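Side-chain contact in 3-oxosteroid 1-dehydrogenase (Sterolibacterium denitrificans, PDB 7P18), which probably oxidises 3-oxosteroids to 3-oxo-Delta(1)-steroids with FAD as cofactor, introducing a double bond into the steroid's first ring: residues M397-P402 / Y487-D492. Residues are numbered along the deposited sequence; the frame is centred on the assembly and turned at random.
Sequences MGPLMP and YAMRVD
Met397 opens a type II' beta turn that ends at Leu400, and the apolar side of this turn receives Met489 from strand 486-502 of an antiparallel sheet. CG of Met397 lies 3.5 Å from SD of Met489, and the two thioether chains cross at a slant. Met397 swings CG away from its own amide nitrogen (chi1 -170°), which brings CG up to the sulfur; the chain then bends twice, and it also packs on Leu385 and Phe391. Its carbonyl O sits 3.5 Å from CE of Met489, while the turn is closed in both directions: Leu400 N hydrogen-bonds to Met397 O at 3.0 Å and Met397 N to Leu400 O at 2.8 Å. Gly398 takes the first corner (i+1), with the positive phi (52°) of a type II' turn, and its N donates a hydrogen bond to OE2 of Glu340. Pro399, at the second corner, skirts the contact, its CD 4.5 Å from CE of Met489; Ile326 touches both residues, joining strand 320-326 to this buried cluster. No hydrogen bond crosses between the segments; side-chain packing ties the loop after helix 389-394 to the sheet, away from the flavin and steroid sites. Met489 runs extended through chi2 (176°) before turning at chi3, and it and Leu400 reach toward each other, with SD of Met489 3.8 Å from CD1 of Leu400.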
loop_
_atom_site.group_PDB
_atom_site.type_symbol
_atom_site.label_atom_id
_atom_site.label_comp_id
_atom_site.label_asym_id
_atom_site.label_seq_id
_atom_site.Cartn_x
_atom_site.Cartn_y
_atom_site.Cartn_z
ATOM N N MET A 397 3.073 14.656 -10.716
ATOM C CA MET A 397 2.986 14.804 -9.241
ATOM C C MET A 397 1.555 14.452 -8.814
ATOM O O MET A 397 0.653 15.298 -8.923
ATOM C CB MET A 397 3.377 16.206 -8.792
ATOM C CG MET A 397 3.528 16.327 -7.262
ATOM S SD MET A 397 4.715 15.192 -6.513
ATOM C CE MET A 397 6.268 15.773 -7.202
ATOM N N GLY A 398 1.357 13.214 -8.383
ATOM C CA GLY A 398 0.030 12.649 -8.109
ATOM C C GLY A 398 -0.899 12.845 -9.287
ATOM O O GLY A 398 -0.583 12.398 -10.394
ATOM N N PRO A 399 -2.039 13.564 -9.128
ATOM C CA PRO A 399 -2.952 13.763 -10.242
ATOM C C PRO A 399 -2.393 14.651 -11.371
ATOM O O PRO A 399 -2.947 14.601 -12.419
ATOM C CB PRO A 399 -4.170 14.444 -9.597
ATOM C CG PRO A 399 -3.563 15.190 -8.421
ATOM C CD PRO A 399 -2.485 14.268 -7.901
ATOM N N LEU A 400 -1.332 15.419 -11.151
ATOM C CA LEU A 400 -0.743 16.263 -12.228
ATOM C C LEU A 400 0.132 15.380 -13.121
ATOM O O LEU A 400 1.057 14.758 -12.603
ATOM C CB LEU A 400 0.121 17.381 -11.662
ATOM C CG LEU A 400 -0.596 18.477 -10.896
ATOM C CD1 LEU A 400 0.394 19.592 -10.594
ATOM C CD2 LEU A 400 -1.764 19.013 -11.703
ATOM N N MET A 401 -0.190 15.321 -14.395
ATOM C CA MET A 401 0.691 14.737 -15.436
ATOM C C MET A 401 1.672 15.812 -15.888
ATOM O O MET A 401 1.439 17.006 -15.677
ATOM C CB MET A 401 -0.145 14.200 -16.602
ATOM C CG MET A 401 -0.960 12.955 -16.223
ATOM S SD MET A 401 0.125 11.646 -15.594
ATOM C CE MET A 401 -0.117 11.711 -13.815
ATOM N N PRO A 402 2.825 15.434 -16.488
ATOM C CA PRO A 402 3.798 16.432 -16.943
ATOM C C PRO A 402 3.117 17.494 -17.830
ATOM O O PRO A 402 2.260 17.119 -18.656
ATOM C CB PRO A 402 4.816 15.619 -17.732
ATOM C CG PRO A 402 4.691 14.213 -17.155
ATOM C CD PRO A 402 3.211 14.054 -16.837
ATOM N N TYR A 487 4.834 26.550 -8.260
ATOM C CA TYR A 487 3.656 25.720 -7.919
ATOM C C TYR A 487 3.780 25.250 -6.479
ATOM O O TYR A 487 4.900 25.006 -5.993
ATOM C CB TYR A 487 3.524 24.513 -8.842
ATOM C CG TYR A 487 3.158 24.868 -10.248
ATOM C CD1 TYR A 487 4.121 25.276 -11.165
ATOM C CD2 TYR A 487 1.846 24.817 -10.661
ATOM C CE1 TYR A 487 3.761 25.592 -12.464
ATOM C CE2 TYR A 487 1.476 25.119 -11.960
ATOM C CZ TYR A 487 2.448 25.518 -12.861
ATOM O OH TYR A 487 2.103 25.830 -14.137
ATOM N N ALA A 488 2.635 25.149 -5.807
ATOM C CA ALA A 488 2.538 24.516 -4.479
ATOM C C ALA A 488 1.454 23.461 -4.556
ATOM O O ALA A 488 0.451 23.661 -5.238
ATOM C CB ALA A 488 2.259 25.492 -3.366
ATOM N N MET A 489 1.669 22.388 -3.803
ATOM C CA MET A 489 0.647 21.352 -3.576
ATOM C C MET A 489 0.603 21.077 -2.061
ATOM O O MET A 489 1.621 21.241 -1.353
ATOM C CB MET A 489 0.939 20.095 -4.389
ATOM C CG MET A 489 0.830 20.377 -5.884
ATOM S SD MET A 489 1.285 18.961 -6.908
ATOM C CE MET A 489 -0.168 17.920 -6.750
ATOM N N ARG A 490 -0.604 20.852 -1.582
ATOM C CA ARG A 490 -0.884 20.599 -0.158
ATOM C C ARG A 490 -0.706 19.103 0.110
ATOM O O ARG A 490 -1.496 18.303 -0.408
ATOM C CB ARG A 490 -2.305 21.053 0.184
ATOM C CG ARG A 490 -2.687 20.777 1.637
ATOM C CD ARG A 490 -4.178 21.003 1.908
ATOM N NE ARG A 490 -5.011 20.574 0.801
ATOM C CZ ARG A 490 -5.978 21.294 0.223
ATOM N NH1 ARG A 490 -6.412 22.415 0.783
ATOM N NH2 ARG A 490 -6.549 20.831 -0.878
ATOM N N VAL A 491 0.275 18.775 0.923
ATOM C CA VAL A 491 0.580 17.373 1.300
ATOM C C VAL A 491 -0.069 17.076 2.669
ATOM O O VAL A 491 0.410 17.550 3.726
ATOM C CB VAL A 491 2.099 17.145 1.267
ATOM C CG1 VAL A 491 2.389 15.765 1.708
ATOM C CG2 VAL A 491 2.655 17.322 -0.145
ATOM N N ASP A 492 -1.111 16.276 2.634
ATOM C CA ASP A 492 -1.810 15.840 3.864
ATOM C C ASP A 492 -1.083 14.638 4.476
ATOM O O ASP A 492 -0.401 13.881 3.724
ATOM C CB ASP A 492 -3.263 15.505 3.537
ATOM C CG ASP A 492 -4.136 16.746 3.390
ATOM O OD1 ASP A 492 -4.008 17.614 4.241
ATOM O OD2 ASP A 492 -4.912 16.802 2.400
#